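Local coordinates for erythrocyte membrane protein 1 (Plasmodium falciparum, PDB 2XU0) that probably binds receptors on the host cell surface, the piece here being the N-terminal segment and first Duffy-binding-like domain of a rosetting-strain adhesin, at residues A[196-201]-A[313-318]. The protein carries 10 engineered substitutions. Residues are numbered along the deposited sequence; the frame is centred on the assembly and turned at random.
Sequences FADIGD and LRWFEE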
ATOM      1  N   PHE A 196      -4.424  -8.497   1.565  1.00 25.83           N
ATOM      2  CA  PHE A 196      -4.733  -9.760   0.874  1.00 24.38           C
ATOM      3  C   PHE A 196      -3.578 -10.105  -0.061  1.00 28.09           C
ATOM      4  O   PHE A 196      -3.129 -11.267  -0.111  1.00 29.39           O
ATOM      5  CB  PHE A 196      -5.992  -9.569   0.027  1.00 25.80           C
ATOM      6  CG  PHE A 196      -6.442 -10.754  -0.787  1.00 26.83           C
ATOM      7  CD1 PHE A 196      -6.860 -11.928  -0.167  1.00 30.07           C
ATOM      8  CD2 PHE A 196      -6.592 -10.650  -2.166  1.00 28.84           C
ATOM      9  CE1 PHE A 196      -7.413 -12.982  -0.920  1.00 31.46           C
ATOM     10  CE2 PHE A 196      -7.120 -11.706  -2.924  1.00 30.48           C
ATOM     11  CZ  PHE A 196      -7.494 -12.876  -2.302  1.00 29.98           C
ATOM     12  N   ALA A 197      -3.115  -9.095  -0.806  1.00 24.23           N
ATOM     13  CA  ALA A 197      -1.972  -9.244  -1.746  1.00 25.79           C
ATOM     14  C   ALA A 197      -0.642  -9.579  -1.016  1.00 29.91           C
ATOM     15  O   ALA A 197       0.079 -10.474  -1.452  1.00 28.63           O
ATOM     16  CB  ALA A 197      -1.825  -7.994  -2.594  1.00 26.33           C
ATOM     17  N   ASP A 198      -0.367  -8.924   0.123  1.00 28.16           N
ATOM     18  CA  ASP A 198       0.826  -9.230   0.919  1.00 27.15           C
ATOM     19  C   ASP A 198       0.754 -10.656   1.495  1.00 30.66           C
ATOM     20  O   ASP A 198       1.764 -11.359   1.487  1.00 30.01           O
ATOM     21  CB  ASP A 198       1.055  -8.178   2.038  1.00 28.30           C
ATOM     22  CG  ASP A 198       1.661  -6.858   1.571  1.00 31.27           C
ATOM     23  OD1 ASP A 198       2.258  -6.827   0.471  1.00 30.00           O
ATOM     24  OD2 ASP A 198       1.556  -5.865   2.311  1.00 34.04           O
ATOM     25  N   ILE A 199      -0.453 -11.095   1.961  1.00 27.57           N
ATOM     26  CA  ILE A 199      -0.677 -12.452   2.491  1.00 25.40           C
ATOM     27  C   ILE A 199      -0.407 -13.478   1.427  1.00 29.09           C
ATOM     28  O   ILE A 199       0.275 -14.478   1.686  1.00 30.81           O
ATOM     29  CB  ILE A 199      -2.073 -12.624   3.173  1.00 27.04           C
ATOM     30  CG1 ILE A 199      -2.085 -11.853   4.540  1.00 28.26           C
ATOM     31  CG2 ILE A 199      -2.366 -14.119   3.395  1.00 25.53           C
ATOM     32  CD1 ILE A 199      -3.540 -11.455   5.123  1.00 30.26           C
ATOM     33  N   GLY A 200      -0.929 -13.237   0.237  1.00 25.87           N
ATOM     34  CA  GLY A 200      -0.671 -14.112  -0.912  1.00 26.65           C
ATOM     35  C   GLY A 200       0.814 -14.224  -1.209  1.00 31.40           C
ATOM     36  O   GLY A 200       1.310 -15.326  -1.472  1.00 29.10           O
ATOM     37  N   ASP A 201       1.548 -13.080  -1.121  1.00 28.68           N
ATOM     38  CA  ASP A 201       3.005 -13.146  -1.331  1.00 29.63           C
ATOM     39  C   ASP A 201       3.740 -13.871  -0.218  1.00 32.82           C
ATOM     40  O   ASP A 201       4.716 -14.556  -0.499  1.00 32.10           O
ATOM     41  CB  ASP A 201       3.623 -11.776  -1.683  1.00 31.74           C
ATOM     42  CG  ASP A 201       3.295 -11.353  -3.108  1.00 36.10           C
ATOM     43  OD1 ASP A 201       2.820 -12.216  -3.894  1.00 34.67           O
ATOM     44  OD2 ASP A 201       3.405 -10.150  -3.409  1.00 40.32           O
ATOM     45  N   LEU A 313       5.591  -2.820  -6.969  1.00 23.83           N
ATOM     46  CA  LEU A 313       4.649  -1.884  -7.600  1.00 24.51           C
ATOM     47  C   LEU A 313       3.472  -1.536  -6.662  1.00 29.26           C
ATOM     48  O   LEU A 313       3.034  -0.381  -6.607  1.00 29.29           O
ATOM     49  CB  LEU A 313       4.133  -2.459  -8.951  1.00 24.16           C
ATOM     50  CG  LEU A 313       5.225  -2.653 -10.015  1.00 27.58           C
ATOM     51  CD1 LEU A 313       4.670  -3.325 -11.254  1.00 26.34           C
ATOM     52  CD2 LEU A 313       5.967  -1.312 -10.333  1.00 24.28           C
ATOM     53  N   ARG A 314       2.968  -2.531  -5.945  1.00 25.59           N
ATOM     54  CA  ARG A 314       1.895  -2.351  -4.961  1.00 26.07           C
ATOM     55  C   ARG A 314       2.392  -1.462  -3.832  1.00 29.46           C
ATOM     56  O   ARG A 314       1.678  -0.575  -3.435  1.00 30.41           O
ATOM     57  CB  ARG A 314       1.504  -3.687  -4.340  1.00 23.89           C
ATOM     58  CG  ARG A 314       0.876  -4.670  -5.303  1.00 26.92           C
ATOM     59  CD  ARG A 314       0.205  -5.793  -4.551  1.00 27.39           C
ATOM     60  NE  ARG A 314       0.946  -6.302  -3.382  1.00 27.65           N
ATOM     61  CZ  ARG A 314       1.518  -7.498  -3.313  1.00 30.15           C
ATOM     62  NH1 ARG A 314       1.570  -8.281  -4.378  1.00 26.81           N
ATOM     63  NH2 ARG A 314       2.103  -7.891  -2.196  1.00 26.29           N
ATOM     64  N   TRP A 315       3.623  -1.688  -3.333  1.00 25.35           N
ATOM     65  CA  TRP A 315       4.160  -0.883  -2.237  1.00 26.26           C
ATOM     66  C   TRP A 315       4.421   0.553  -2.609  1.00 28.68           C
ATOM     67  O   TRP A 315       4.192   1.432  -1.787  1.00 26.67           O
ATOM     68  CB  TRP A 315       5.428  -1.509  -1.645  1.00 25.26           C
ATOM     69  CG  TRP A 315       5.232  -2.808  -0.902  1.00 26.18           C
ATOM     70  CD1 TRP A 315       4.047  -3.394  -0.534  1.00 28.54           C
ATOM     71  CD2 TRP A 315       6.275  -3.561  -0.254  1.00 25.78           C
ATOM     72  NE1 TRP A 315       4.301  -4.528   0.222  1.00 28.38           N
ATOM     73  CE2 TRP A 315       5.657  -4.632   0.436  1.00 29.83           C
ATOM     74  CE3 TRP A 315       7.677  -3.434  -0.196  1.00 26.51           C
ATOM     75  CZ2 TRP A 315       6.405  -5.601   1.140  1.00 29.27           C
ATOM     76  CZ3 TRP A 315       8.416  -4.409   0.471  1.00 27.70           C
ATOM     77  CH2 TRP A 315       7.785  -5.481   1.119  1.00 28.26           C
ATOM     78  N   PHE A 316       4.895   0.797  -3.846  1.00 25.78           N
ATOM     79  CA  PHE A 316       5.177   2.133  -4.326  1.00 24.83           C
ATOM     80  C   PHE A 316       3.836   2.873  -4.534  1.00 26.39           C
ATOM     81  O   PHE A 316       3.752   4.059  -4.245  1.00 26.24           O
ATOM     82  CB  PHE A 316       6.011   2.025  -5.641  1.00 26.57           C
ATOM     83  CG  PHE A 316       6.717   3.259  -6.162  1.00 26.95           C
ATOM     84  CD1 PHE A 316       6.727   4.448  -5.427  1.00 28.41           C
ATOM     85  CD2 PHE A 316       7.352   3.244  -7.409  1.00 26.33           C
ATOM     86  CE1 PHE A 316       7.385   5.592  -5.913  1.00 28.02           C
ATOM     87  CE2 PHE A 316       7.979   4.393  -7.909  1.00 28.07           C
ATOM     88  CZ  PHE A 316       8.015   5.552  -7.151  1.00 26.90           C
ATOM     89  N   GLU A 317       2.790   2.173  -5.015  1.00 21.88           N
ATOM     90  CA  GLU A 317       1.466   2.782  -5.210  1.00 22.21           C
ATOM     91  C   GLU A 317       0.883   3.158  -3.823  1.00 26.44           C
ATOM     92  O   GLU A 317       0.334   4.240  -3.662  1.00 25.39           O
ATOM     93  CB  GLU A 317       0.523   1.823  -5.987  1.00 23.52           C
ATOM     94  CG  GLU A 317      -0.868   2.371  -6.244  1.00 32.29           C
ATOM     95  CD  GLU A 317      -1.879   2.255  -5.115  1.00 43.88           C
ATOM     96  OE1 GLU A 317      -1.685   1.417  -4.205  1.00 31.82           O
ATOM     97  OE2 GLU A 317      -2.853   3.040  -5.124  1.00 32.78           O
ATOM     98  N   GLU A 318       1.037   2.294  -2.828  1.00 25.05           N
ATOM     99  CA  GLU A 318       0.556   2.615  -1.471  1.00 26.18           C
ATOM    100  C   GLU A 318       1.417   3.720  -0.849  1.00 31.57           C
ATOM    101  O   GLU A 318       0.902   4.584  -0.127  1.00 31.63           O
ATOM    102  CB  GLU A 318       0.604   1.372  -0.603  1.00 27.92           C
ATOM    103  CG  GLU A 318       0.025   1.549   0.793  1.00 27.18           C
ATOM    104  CD  GLU A 318      -0.010   0.255   1.565  1.00 34.14           C
ATOM    105  OE1 GLU A 318       0.417  -0.781   1.004  1.00 36.35           O
ATOM    106  OE2 GLU A 318      -0.523   0.258   2.708  1.00 39.23           O
TER
HETATM  107  O   HOH W   1       0.243  -4.836  -0.976  1.00 31.94           O
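The guanidinium of Arg314 lies with one face against the methyl of Ala197, whose CB is 3.3 Å from Arg314 NE and nearer NE than the centre of the group, while carboxylate oxygens of Asp198 and Asp201 and a water line its edge. Arg314 NH1 and NH2 both close end-on upon a single oxygen, Asp201 OD2, with Arg314 NH1 at 2.8 Å, both from above the same face of the carboxylate, whose plane is turned 36° from the guanidinium. Arg314 NH2 also gives a straighter bond (156°) to Asp198 OD1 at 2.9 Å, meeting it on the anti side. The syn side of that oxygen takes the indole N-H of Trp315, with NE1 3.1 Å from Asp198 OD1; the two donors also lie on opposite faces of the carboxylate. Gln311 gives OD1 another hydrogen bond. Arg314 NE donates to the water, and NH1 has a further acceptor in the carbonyl of Val309. A bend at chi3 (-41°) in the arginine chain turns the guanidinium across Ala197. The two carboxylates balance its buried charge and, gripped near its plane, hold its rotation. Asp198 OD2 turns to Arg134, which also pairs with Glu318, and Asp201 OD1 to Arg204. The network ties helix 186-204 to helix 311-338 within the Duffy-binding-like domain, their local axes roughly antiparallel and 11.7 Å apart; helix 249-268 packs on Phe196 and Ile199, and helices 22-39 and 415-423 on Leu313.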